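PDB 4X1O: 16S rRNA (adenine(1408)-N(1))-methyltransferase from Catenulispora acidiphila, which probably transfers a methyl group from S-adenosyl-L-methionine to N1 of adenine 1408 in 16S rRNA, a modification associated with aminoglycoside resistance. Local coordinates for residues E48-D53 and V120-M125; T61-A66 and G98-L103; A150-G155 and A237-P242. All blocks are in the same frame, centred on the assembly; numbering follows the deposited sequence.

Interaction 1. Residues E48-D53 and V120-M125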
ATOM      1  N   GLU A  48      17.239  -6.786  -0.827  1.00 20.23           N
ATOM      2  CA  GLU A  48      17.904  -5.486  -0.984  1.00 17.70           C
ATOM      3  C   GLU A  48      17.026  -4.383  -0.413  1.00 23.22           C
ATOM      4  O   GLU A  48      17.504  -3.384   0.115  1.00 25.01           O
ATOM      5  CB  GLU A  48      18.195  -5.205  -2.457  1.00 28.76           C
ATOM      6  CG  GLU A  48      19.268  -4.155  -2.700  1.00 42.29           C
ATOM      7  CD  GLU A  48      18.704  -2.774  -2.952  1.00 56.13           C
ATOM      8  OE1 GLU A  48      17.594  -2.680  -3.519  1.00 60.26           O
ATOM      9  OE2 GLU A  48      19.374  -1.780  -2.590  1.00 62.98           O
ATOM     10  N   ARG A  49      15.725  -4.586  -0.522  1.00 19.68           N
ATOM     11  CA  ARG A  49      14.741  -3.613  -0.055  1.00 17.14           C
ATOM     12  C   ARG A  49      13.496  -4.377   0.308  1.00 19.11           C
ATOM     13  O   ARG A  49      13.176  -5.366  -0.358  1.00 18.59           O
ATOM     14  CB  ARG A  49      14.442  -2.586  -1.150  1.00 20.32           C
ATOM     15  CG  ARG A  49      13.719  -1.330  -0.681  1.00 29.26           C
ATOM     16  CD  ARG A  49      13.666  -0.302  -1.828  1.00 32.31           C
ATOM     17  NE  ARG A  49      13.077   0.978  -1.432  1.00 37.32           N
ATOM     18  CZ  ARG A  49      13.708   1.898  -0.711  1.00 35.12           C
ATOM     19  NH1 ARG A  49      14.946   1.673  -0.290  1.00 34.12           N
ATOM     20  NH2 ARG A  49      13.102   3.041  -0.393  1.00 32.30           N
ATOM     21  N   ILE A  50      12.806  -3.947   1.358  1.00 15.95           N
ATOM     22  CA  ILE A  50      11.524  -4.528   1.711  1.00 14.85           C
ATOM     23  C   ILE A  50      10.454  -3.479   1.496  1.00 20.53           C
ATOM     24  O   ILE A  50      10.491  -2.408   2.104  1.00 17.76           O
ATOM     25  CB  ILE A  50      11.489  -5.009   3.151  1.00 15.84           C
ATOM     26  CG1 ILE A  50      12.549  -6.109   3.327  1.00 19.02           C
ATOM     27  CG2 ILE A  50      10.083  -5.515   3.515  1.00 17.39           C
ATOM     28  CD1 ILE A  50      12.968  -6.346   4.724  1.00 31.44           C
ATOM     29  N   LEU A  51       9.518  -3.792   0.613  1.00 13.87           N
ATOM     30  CA  LEU A  51       8.448  -2.871   0.267  1.00 16.06           C
ATOM     31  C   LEU A  51       7.150  -3.395   0.818  1.00 17.29           C
ATOM     32  O   LEU A  51       6.802  -4.557   0.590  1.00 18.65           O
ATOM     33  CB  LEU A  51       8.354  -2.713  -1.249  1.00 19.52           C
ATOM     34  CG  LEU A  51       7.183  -1.923  -1.826  1.00 23.97           C
ATOM     35  CD1 LEU A  51       7.282  -0.466  -1.428  1.00 28.02           C
ATOM     36  CD2 LEU A  51       7.162  -2.068  -3.338  1.00 28.47           C
ATOM     37  N   VAL A  52       6.445  -2.560   1.567  1.00 15.41           N
ATOM     38  CA  VAL A  52       5.141  -2.985   2.049  1.00 15.44           C
ATOM     39  C   VAL A  52       4.078  -2.150   1.342  1.00 17.60           C
ATOM     40  O   VAL A  52       4.075  -0.925   1.444  1.00 18.00           O
ATOM     41  CB  VAL A  52       5.021  -2.868   3.574  1.00 17.22           C
ATOM     42  CG1 VAL A  52       3.576  -3.169   4.014  1.00 20.23           C
ATOM     43  CG2 VAL A  52       5.985  -3.850   4.248  1.00 17.26           C
ATOM     44  N   ASP A  53       3.228  -2.839   0.580  1.00 14.28           N
ATOM     45  CA  ASP A  53       2.059  -2.252  -0.062  1.00 15.34           C
ATOM     46  C   ASP A  53       0.860  -2.462   0.821  1.00 16.18           C
ATOM     47  O   ASP A  53       0.399  -3.586   0.990  1.00 20.85           O
ATOM     48  CB  ASP A  53       1.776  -2.871  -1.421  1.00 21.86           C
ATOM     49  CG  ASP A  53       2.867  -2.617  -2.418  1.00 26.62           C
ATOM     50  OD1 ASP A  53       3.452  -1.517  -2.423  1.00 26.41           O
ATOM     51  OD2 ASP A  53       3.128  -3.537  -3.206  1.00 27.99           O
ATOM     52  N   VAL A 120       9.560  -3.473   9.629  1.00 20.23           N
ATOM     53  CA  VAL A 120      10.196  -4.276   8.585  1.00 23.79           C
ATOM     54  C   VAL A 120      10.420  -3.512   7.280  1.00 21.03           C
ATOM     55  O   VAL A 120      11.291  -3.875   6.495  1.00 21.28           O
ATOM     56  CB  VAL A 120       9.384  -5.546   8.267  1.00 21.18           C
ATOM     57  CG1 VAL A 120       9.225  -6.439   9.526  1.00 21.95           C
ATOM     58  CG2 VAL A 120       8.033  -5.212   7.644  1.00 20.59           C
ATOM     59  N   ALA A 121       9.653  -2.454   7.049  1.00 16.03           N
ATOM     60  CA  ALA A 121       9.595  -1.894   5.695  1.00 14.76           C
ATOM     61  C   ALA A 121      10.649  -0.810   5.440  1.00 18.28           C
ATOM     62  O   ALA A 121      10.808   0.115   6.241  1.00 18.27           O
ATOM     63  CB  ALA A 121       8.210  -1.346   5.427  1.00 16.58           C
ATOM     64  N   ASP A 122      11.364  -0.931   4.320  1.00 16.96           N
ATOM     65  CA  ASP A 122      12.212   0.154   3.826  1.00 16.27           C
ATOM     66  C   ASP A 122      11.403   1.222   3.108  1.00 18.09           C
ATOM     67  O   ASP A 122      11.888   2.327   2.879  1.00 17.31           O
ATOM     68  CB  ASP A 122      13.269  -0.385   2.863  1.00 16.30           C
ATOM     69  CG  ASP A 122      14.258  -1.308   3.539  1.00 25.44           C
ATOM     70  OD1 ASP A 122      14.896  -0.882   4.524  1.00 31.06           O
ATOM     71  OD2 ASP A 122      14.394  -2.453   3.077  1.00 23.34           O
ATOM     72  N   GLU A 123      10.191   0.876   2.711  1.00 15.83           N
ATOM     73  CA  GLU A 123       9.313   1.788   1.982  1.00 13.85           C
ATOM     74  C   GLU A 123       7.899   1.313   2.144  1.00 14.95           C
ATOM     75  O   GLU A 123       7.650   0.108   2.099  1.00 17.69           O
ATOM     76  CB  GLU A 123       9.691   1.834   0.503  1.00 22.31           C
ATOM     77  CG  GLU A 123       8.865   2.764  -0.340  1.00 29.68           C
ATOM     78  CD  GLU A 123       9.434   2.874  -1.752  1.00 49.04           C
ATOM     79  OE1 GLU A 123      10.303   2.051  -2.116  1.00 53.33           O
ATOM     80  OE2 GLU A 123       9.027   3.786  -2.493  1.00 55.36           O
ATOM     81  N   VAL A 124       6.969   2.244   2.342  1.00 13.12           N
ATOM     82  CA  VAL A 124       5.567   1.880   2.509  1.00 15.34           C
ATOM     83  C   VAL A 124       4.781   2.567   1.421  1.00 21.08           C
ATOM     84  O   VAL A 124       4.937   3.766   1.204  1.00 17.87           O
ATOM     85  CB  VAL A 124       5.032   2.283   3.888  1.00 15.16           C
ATOM     86  CG1 VAL A 124       3.535   1.966   4.007  1.00 15.29           C
ATOM     87  CG2 VAL A 124       5.868   1.607   4.989  1.00 15.93           C
ATOM     88  N   MET A 125       3.957   1.819   0.706  1.00 13.52           N
ATOM     89  CA  MET A 125       3.177   2.419  -0.370  1.00 16.90           C
ATOM     90  C   MET A 125       1.706   2.205  -0.126  1.00 19.94           C
ATOM     91  O   MET A 125       1.276   1.078   0.141  1.00 17.13           O
ATOM     92  CB  MET A 125       3.561   1.829  -1.737  1.00 16.16           C
ATOM     93  CG  MET A 125       4.964   2.208  -2.204  1.00 19.66           C
ATOM     94  SD  MET A 125       5.173   1.616  -3.912  1.00 32.66           S
ATOM     95  CE  MET A 125       5.005   3.153  -4.819  1.00 93.73           C
TER
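Val52 donates its N-H to Glu123 O over 3.0 Å and accepts the N-H of Met125 on its own O at 2.8 Å, the alternation expected of neighbouring parallel strands. Where the pairing begins, Ile50 O receives Asp122 N at 2.8 Å and, weakly, Glu123 N. The carboxylate of Asp122 takes the place of a backbone acceptor there: its OD2 receives Ile50 N at 2.8 Å on the anti lone pair, while OD1 is held by a salt bridge to Lys153. The charged contact lies beside this. With CG anti to the backbone N (chi1 -165°) and an extended chain, Arg49 reaches over to the neighbouring segment and sets NE 3.1 Å from Glu123 OE1 in a nearly straight hydrogen bond (165° at the hydrogen) that forms part of a salt bridge. OE1 lies in the guanidinium plane, although the carboxylate itself is turned 77° against it; NH2 adds a weak bond to the same oxygen, and Asp122 O sits over one guanidinium face. Apolar contacts divide between the two faces of the sheet. Leu51 CD1 meets Met125 CG at 3.6 Å on the side covered by helix 60-68, whereas Val52 CG2 packs on Ala121 CB at 3.6 Å on the other. In the sheet order 3-2-1-4-5-7-6 these are adjacent strands 1 and 4, as in Rossmann-like methyltransferases, and Asp53 lies close to Thr61 of the S-adenosyl-L-methionine site.

Interaction 2. Residues T61-A66 and G98-L103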
ATOM      1  N   THR A  61      -0.713  -5.117  -8.758  1.00 21.45           N
ATOM      2  CA  THR A  61       0.317  -4.083  -8.734  1.00 22.08           C
ATOM      3  C   THR A  61       1.544  -4.553  -7.941  1.00 18.73           C
ATOM      4  O   THR A  61       2.685  -4.358  -8.370  1.00 19.07           O
ATOM      5  CB  THR A  61      -0.243  -2.771  -8.150  1.00 24.42           C
ATOM      6  OG1 THR A  61      -1.386  -2.388  -8.919  1.00 29.66           O
ATOM      7  CG2 THR A  61       0.792  -1.663  -8.212  1.00 30.20           C
ATOM      8  N   ALA A  62       1.300  -5.193  -6.803  1.00 20.37           N
ATOM      9  CA  ALA A  62       2.363  -5.773  -5.985  1.00 22.81           C
ATOM     10  C   ALA A  62       3.101  -6.858  -6.753  1.00 19.42           C
ATOM     11  O   ALA A  62       4.324  -6.950  -6.705  1.00 17.96           O
ATOM     12  CB  ALA A  62       1.793  -6.339  -4.695  1.00 22.55           C
ATOM     13  N   TYR A  63       2.341  -7.679  -7.463  1.00 16.07           N
ATOM     14  CA  TYR A  63       2.932  -8.742  -8.275  1.00 17.93           C
ATOM     15  C   TYR A  63       3.883  -8.175  -9.326  1.00 17.44           C
ATOM     16  O   TYR A  63       4.989  -8.664  -9.485  1.00 17.05           O
ATOM     17  CB  TYR A  63       1.824  -9.545  -8.942  1.00 19.77           C
ATOM     18  CG  TYR A  63       2.298 -10.551  -9.966  1.00 20.61           C
ATOM     19  CD1 TYR A  63       2.843 -11.767  -9.573  1.00 21.36           C
ATOM     20  CD2 TYR A  63       2.184 -10.291 -11.329  1.00 23.77           C
ATOM     21  CE1 TYR A  63       3.267 -12.704 -10.521  1.00 22.74           C
ATOM     22  CE2 TYR A  63       2.607 -11.213 -12.281  1.00 30.94           C
ATOM     23  CZ  TYR A  63       3.148 -12.414 -11.874  1.00 29.89           C
ATOM     24  OH  TYR A  63       3.561 -13.321 -12.834  1.00 31.71           O
ATOM     25  N   ARG A  64       3.454  -7.125 -10.024  1.00 18.54           N
ATOM     26  CA  ARG A  64       4.286  -6.506 -11.039  1.00 23.15           C
ATOM     27  C   ARG A  64       5.542  -5.880 -10.435  1.00 20.94           C
ATOM     28  O   ARG A  64       6.595  -5.934 -11.059  1.00 21.32           O
ATOM     29  CB  ARG A  64       3.489  -5.459 -11.832  1.00 22.52           C
ATOM     30  CG  ARG A  64       2.382  -6.071 -12.698  1.00 29.32           C
ATOM     31  CD  ARG A  64       1.718  -5.033 -13.607  1.00 37.40           C
ATOM     32  NE  ARG A  64       2.659  -4.512 -14.596  1.00 38.07           N
ATOM     33  CZ  ARG A  64       2.840  -3.221 -14.851  1.00 47.27           C
ATOM     34  NH1 ARG A  64       2.133  -2.309 -14.195  1.00 40.63           N
ATOM     35  NH2 ARG A  64       3.722  -2.842 -15.770  1.00 50.10           N
ATOM     36  N   GLN A  65       5.432  -5.286  -9.244  1.00 20.30           N
ATOM     37  CA  GLN A  65       6.619  -4.815  -8.534  1.00 18.75           C
ATOM     38  C   GLN A  65       7.592  -5.949  -8.246  1.00 18.20           C
ATOM     39  O   GLN A  65       8.788  -5.812  -8.447  1.00 18.11           O
ATOM     40  CB  GLN A  65       6.243  -4.147  -7.221  1.00 17.53           C
ATOM     41  CG  GLN A  65       5.520  -2.824  -7.381  1.00 22.13           C
ATOM     42  CD  GLN A  65       4.899  -2.379  -6.081  1.00 25.85           C
ATOM     43  OE1 GLN A  65       4.680  -3.192  -5.186  1.00 24.06           O
ATOM     44  NE2 GLN A  65       4.635  -1.085  -5.957  1.00 30.23           N
ATOM     45  N   ALA A  66       7.058  -7.052  -7.731  1.00 14.43           N
ATOM     46  CA  ALA A  66       7.882  -8.199  -7.383  1.00 15.09           C
ATOM     47  C   ALA A  66       8.593  -8.744  -8.622  1.00 15.28           C
ATOM     48  O   ALA A  66       9.763  -9.117  -8.554  1.00 16.77           O
ATOM     49  CB  ALA A  66       7.026  -9.285  -6.717  1.00 16.81           C
ATOM     50  N   GLY A  98       5.888 -17.491 -14.480  1.00 30.83           N
ATOM     51  CA  GLY A  98       5.390 -16.238 -13.937  1.00 28.30           C
ATOM     52  C   GLY A  98       5.416 -16.157 -12.422  1.00 26.85           C
ATOM     53  O   GLY A  98       4.840 -15.243 -11.844  1.00 25.63           O
ATOM     54  N   GLY A  99       6.064 -17.120 -11.777  1.00 26.69           N
ATOM     55  CA  GLY A  99       6.131 -17.136 -10.328  1.00 26.32           C
ATOM     56  C   GLY A  99       6.918 -15.972  -9.764  1.00 27.23           C
ATOM     57  O   GLY A  99       7.802 -15.440 -10.423  1.00 23.55           O
ATOM     58  N   ALA A 100       6.583 -15.580  -8.539  1.00 20.55           N
ATOM     59  CA  ALA A 100       7.209 -14.435  -7.875  1.00 20.76           C
ATOM     60  C   ALA A 100       7.411 -14.795  -6.411  1.00 19.88           C
ATOM     61  O   ALA A 100       6.570 -14.493  -5.557  1.00 22.13           O
ATOM     62  CB  ALA A 100       6.343 -13.175  -8.025  1.00 20.19           C
ATOM     63  N   PRO A 101       8.517 -15.479  -6.115  1.00 17.20           N
ATOM     64  CA  PRO A 101       8.761 -16.020  -4.780  1.00 22.02           C
ATOM     65  C   PRO A 101       9.050 -14.915  -3.791  1.00 19.96           C
ATOM     66  O   PRO A 101       8.975 -15.155  -2.587  1.00 23.84           O
ATOM     67  CB  PRO A 101       9.983 -16.923  -4.983  1.00 25.18           C
ATOM     68  CG  PRO A 101      10.710 -16.280  -6.118  1.00 32.99           C
ATOM     69  CD  PRO A 101       9.629 -15.780  -7.041  1.00 23.24           C
ATOM     70  N   ASN A 102       9.344 -13.709  -4.286  1.00 18.31           N
ATOM     71  CA  ASN A 102       9.583 -12.565  -3.411  1.00 18.44           C
ATOM     72  C   ASN A 102       8.344 -11.750  -3.077  1.00 20.89           C
ATOM     73  O   ASN A 102       8.454 -10.665  -2.498  1.00 19.35           O
ATOM     74  CB  ASN A 102      10.597 -11.625  -4.054  1.00 15.88           C
ATOM     75  CG  ASN A 102      10.169 -11.158  -5.441  1.00 18.91           C
ATOM     76  OD1 ASN A 102       9.536 -11.896  -6.202  1.00 18.79           O
ATOM     77  ND2 ASN A 102      10.547  -9.936  -5.790  1.00 14.06           N
ATOM     78  N   LEU A 103       7.183 -12.232  -3.510  1.00 15.74           N
ATOM     79  CA  LEU A 103       5.920 -11.621  -3.144  1.00 15.73           C
ATOM     80  C   LEU A 103       5.300 -12.364  -1.958  1.00 17.77           C
ATOM     81  O   LEU A 103       5.130 -13.597  -1.969  1.00 19.12           O
ATOM     82  CB  LEU A 103       4.968 -11.607  -4.346  1.00 15.44           C
ATOM     83  CG  LEU A 103       3.584 -11.022  -4.116  1.00 19.27           C
ATOM     84  CD1 LEU A 103       3.738  -9.495  -3.894  1.00 18.30           C
ATOM     85  CD2 LEU A 103       2.676 -11.297  -5.296  1.00 20.24           C
TER
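Tyr63 swings its ring out toward residues 98-103 because CG stands anti to the backbone N (chi1 172°), while Leu103 sends its two methyl groups back to the helix. Asn102 instead tucks CG between its own N and carbonyl carbon (chi1 56°), which turns the amide toward the backbone of Ala66. The phenol OH of Tyr63 donates to Gly98 O at 2.5 Å, a short bond; the oxygen receives it in the carbonyl plane on a lone pair and lies at the edge of the ring. Asn102 ND2 reaches Ala66 O at 3.0 Å in an almost straight bond (172° at the hydrogen), in the plane of its amide but tilted from the carbonyl plane of Ala66. The same ND2 also bonds to Trp72 O, so one amide ties the helix and the following strand to the loop. Between these polar ends lies an apolar seam: Leu103 CD1 touches Ala62 CB at 3.8 Å, Leu103 CD2 lies against Tyr63 CA and CB at the base of the ring, and Ala66 CB rests on Leu103 CB at 3.9 Å. A type I turn from Ala100 to Leu103 brings Asn102 and Leu103 to the helix. Helix 60-68 is thereby joined to the loop leading into edge strand 103-107, with Val74 of strand 72-78 against Ala62, Ala66 and Leu103, and Thr87 of helix 85-91 against Tyr63 and Leu103.

Interaction 3. Residues A150-G155 and A237-P242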
ATOM      1  N   ALA A 150       3.955   1.907  12.129  1.00 17.11           N
ATOM      2  CA  ALA A 150       4.416   0.708  12.824  1.00 18.11           C
ATOM      3  C   ALA A 150       5.193  -0.246  11.922  1.00 18.74           C
ATOM      4  O   ALA A 150       6.141  -0.882  12.381  1.00 20.03           O
ATOM      5  CB  ALA A 150       3.244  -0.026  13.449  1.00 16.91           C
ATOM      6  N   VAL A 151       4.801  -0.362  10.655  1.00 17.64           N
ATOM      7  CA  VAL A 151       5.478  -1.350   9.789  1.00 16.24           C
ATOM      8  C   VAL A 151       6.779  -0.796   9.217  1.00 16.36           C
ATOM      9  O   VAL A 151       7.572  -1.516   8.634  1.00 17.54           O
ATOM     10  CB  VAL A 151       4.568  -1.841   8.631  1.00 17.90           C
ATOM     11  CG1 VAL A 151       3.279  -2.410   9.179  1.00 21.10           C
ATOM     12  CG2 VAL A 151       4.302  -0.735   7.608  1.00 22.77           C
ATOM     13  N   ALA A 152       7.013   0.500   9.400  1.00 16.83           N
ATOM     14  CA  ALA A 152       8.163   1.156   8.768  1.00 16.44           C
ATOM     15  C   ALA A 152       9.436   1.174   9.612  1.00 17.31           C
ATOM     16  O   ALA A 152       9.370   1.344  10.834  1.00 19.66           O
ATOM     17  CB  ALA A 152       7.780   2.603   8.403  1.00 14.62           C
ATOM     18  N   LYS A 153      10.591   1.047   8.943  1.00 15.32           N
ATOM     19  CA  LYS A 153      11.883   1.347   9.540  1.00 16.38           C
ATOM     20  C   LYS A 153      12.045   2.858   9.610  1.00 20.13           C
ATOM     21  O   LYS A 153      11.495   3.579   8.779  1.00 20.13           O
ATOM     22  CB  LYS A 153      13.039   0.775   8.721  1.00 21.78           C
ATOM     23  CG  LYS A 153      13.106  -0.730   8.646  1.00 30.04           C
ATOM     24  CD  LYS A 153      14.244  -1.098   7.726  1.00 32.12           C
ATOM     25  CE  LYS A 153      14.429  -2.591   7.606  1.00 38.56           C
ATOM     26  NZ  LYS A 153      15.680  -2.847   6.849  1.00 41.27           N
ATOM     27  N   PRO A 154      12.817   3.347  10.586  1.00 21.74           N
ATOM     28  CA  PRO A 154      13.094   4.790  10.560  1.00 20.68           C
ATOM     29  C   PRO A 154      13.725   5.210   9.238  1.00 21.01           C
ATOM     30  O   PRO A 154      14.597   4.503   8.721  1.00 19.56           O
ATOM     31  CB  PRO A 154      14.072   4.992  11.731  1.00 25.14           C
ATOM     32  CG  PRO A 154      13.819   3.827  12.640  1.00 28.84           C
ATOM     33  CD  PRO A 154      13.447   2.669  11.735  1.00 27.20           C
ATOM     34  N   GLY A 155      13.265   6.331   8.685  1.00 18.45           N
ATOM     35  CA  GLY A 155      13.794   6.836   7.432  1.00 18.14           C
ATOM     36  C   GLY A 155      13.071   6.307   6.200  1.00 20.11           C
ATOM     37  O   GLY A 155      13.293   6.785   5.096  1.00 22.48           O
ATOM     38  N   ALA A 237       6.067  11.135   2.560  1.00 13.03           N
ATOM     39  CA  ALA A 237       6.518  11.418   3.915  1.00 12.95           C
ATOM     40  C   ALA A 237       7.685  10.507   4.258  1.00 19.86           C
ATOM     41  O   ALA A 237       7.996   9.563   3.521  1.00 19.86           O
ATOM     42  CB  ALA A 237       5.383  11.225   4.916  1.00 14.03           C
ATOM     43  N   VAL A 238       8.349  10.815   5.360  1.00 15.87           N
ATOM     44  CA  VAL A 238       9.470  10.016   5.818  1.00 15.50           C
ATOM     45  C   VAL A 238       9.224   9.590   7.263  1.00 17.01           C
ATOM     46  O   VAL A 238       8.779  10.382   8.096  1.00 14.37           O
ATOM     47  CB  VAL A 238      10.786  10.801   5.709  1.00 17.56           C
ATOM     48  CG1 VAL A 238      11.910  10.066   6.424  1.00 16.46           C
ATOM     49  CG2 VAL A 238      11.114  11.049   4.234  1.00 23.17           C
ATOM     50  N   ALA A 239       9.503   8.327   7.564  1.00 14.43           N
ATOM     51  CA  ALA A 239       9.331   7.804   8.915  1.00 14.89           C
ATOM     52  C   ALA A 239      10.310   8.432   9.910  1.00 15.52           C
ATOM     53  O   ALA A 239      11.530   8.351   9.734  1.00 19.40           O
ATOM     54  CB  ALA A 239       9.494   6.263   8.918  1.00 15.09           C
ATOM     55  N   VAL A 240       9.746   9.078  10.931  1.00 15.84           N
ATOM     56  CA  VAL A 240      10.499   9.742  11.985  1.00 16.70           C
ATOM     57  C   VAL A 240       9.907   9.341  13.340  1.00 18.82           C
ATOM     58  O   VAL A 240       8.894   8.642  13.416  1.00 20.76           O
ATOM     59  CB  VAL A 240      10.476  11.312  11.814  1.00 16.72           C
ATOM     60  CG1 VAL A 240      11.217  11.741  10.530  1.00 17.80           C
ATOM     61  CG2 VAL A 240       9.051  11.838  11.800  1.00 17.40           C
ATOM     62  N   ASP A 241      10.526   9.778  14.429  1.00 18.42           N
ATOM     63  CA  ASP A 241       9.966   9.504  15.746  1.00 21.58           C
ATOM     64  C   ASP A 241       8.598  10.167  15.890  1.00 19.78           C
ATOM     65  O   ASP A 241       8.428  11.336  15.553  1.00 20.57           O
ATOM     66  CB  ASP A 241      10.879  10.025  16.857  1.00 22.47           C
ATOM     67  CG  ASP A 241      12.079   9.135  17.120  1.00 32.73           C
ATOM     68  OD1 ASP A 241      12.166   8.029  16.556  1.00 36.94           O
ATOM     69  OD2 ASP A 241      12.938   9.552  17.924  1.00 43.05           O
ATOM     70  N   PRO A 242       7.610   9.426  16.393  1.00 20.30           N
ATOM     71  CA  PRO A 242       6.351  10.104  16.708  1.00 24.37           C
ATOM     72  C   PRO A 242       6.543  11.088  17.852  1.00 24.12           C
ATOM     73  O   PRO A 242       7.558  11.006  18.552  1.00 27.43           O
ATOM     74  CB  PRO A 242       5.424   8.955  17.141  1.00 28.30           C
ATOM     75  CG  PRO A 242       6.038   7.730  16.557  1.00 29.87           C
ATOM     76  CD  PRO A 242       7.522   7.972  16.581  1.00 26.90           C
TER
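Gly155 N donates to Ala239 O at 2.9 Å, one backbone bond joining the two segments at the end of the antiparallel pair 157-163 and 229-239 in the central sheet of this Rossmann-like methyltransferase fold. The bond is fairly straight, 158° at the hydrogen, but reaches the oxygen tilted from its carbonyl plane. Around it Ala239 does most of the touching: its CB points at the loop, meeting Lys153 O at 3.4 Å and Ala152 CB at 4.1 Å. The loop thus turns both a carbonyl and a methyl group toward one small side chain. Around this lie the elements that carry the two partners. Residues 152-155 leave the end of helix 142-151 and lead into strand 157-163, whose Leu158 is bonded through its backbone to Ala237. Trp200 of strand 200-212 lies against Ala152, Ala237 and Ala239. Farther along, Val240 O accepts a bond from Arg149 NE of helix 142-151. Val238 places CG1 anti to its own N (chi1 169°), which brings that methyl group 3.8 Å from Gly155 O.

In the fold
Interaction 1 is the most buried and joins two central strands through repeated backbone bonds, with a salt bridge at its more open end. Interactions 2 and 3 lie farther from the chain's centre and rely on loops. Interaction 2, partly buried, ties a helix to the approach of edge strand 103-107 through side-chain groups bonded to backbone carbonyls and through alanine and leucine packing. Interaction 3, nearer the surface with Pro154 and Gly155 exposed, has a single backbone bond and little apolar surface. Interactions 1 and 2 meet where Ala62 packs on Asp53, and Gln65 on Leu51 and Met125. Interactions 1 and 3 share the backbone pairing of Ala121 with Val151 and Lys153. Interactions 2 and 3 remain about 13 Å apart at their nearest atoms.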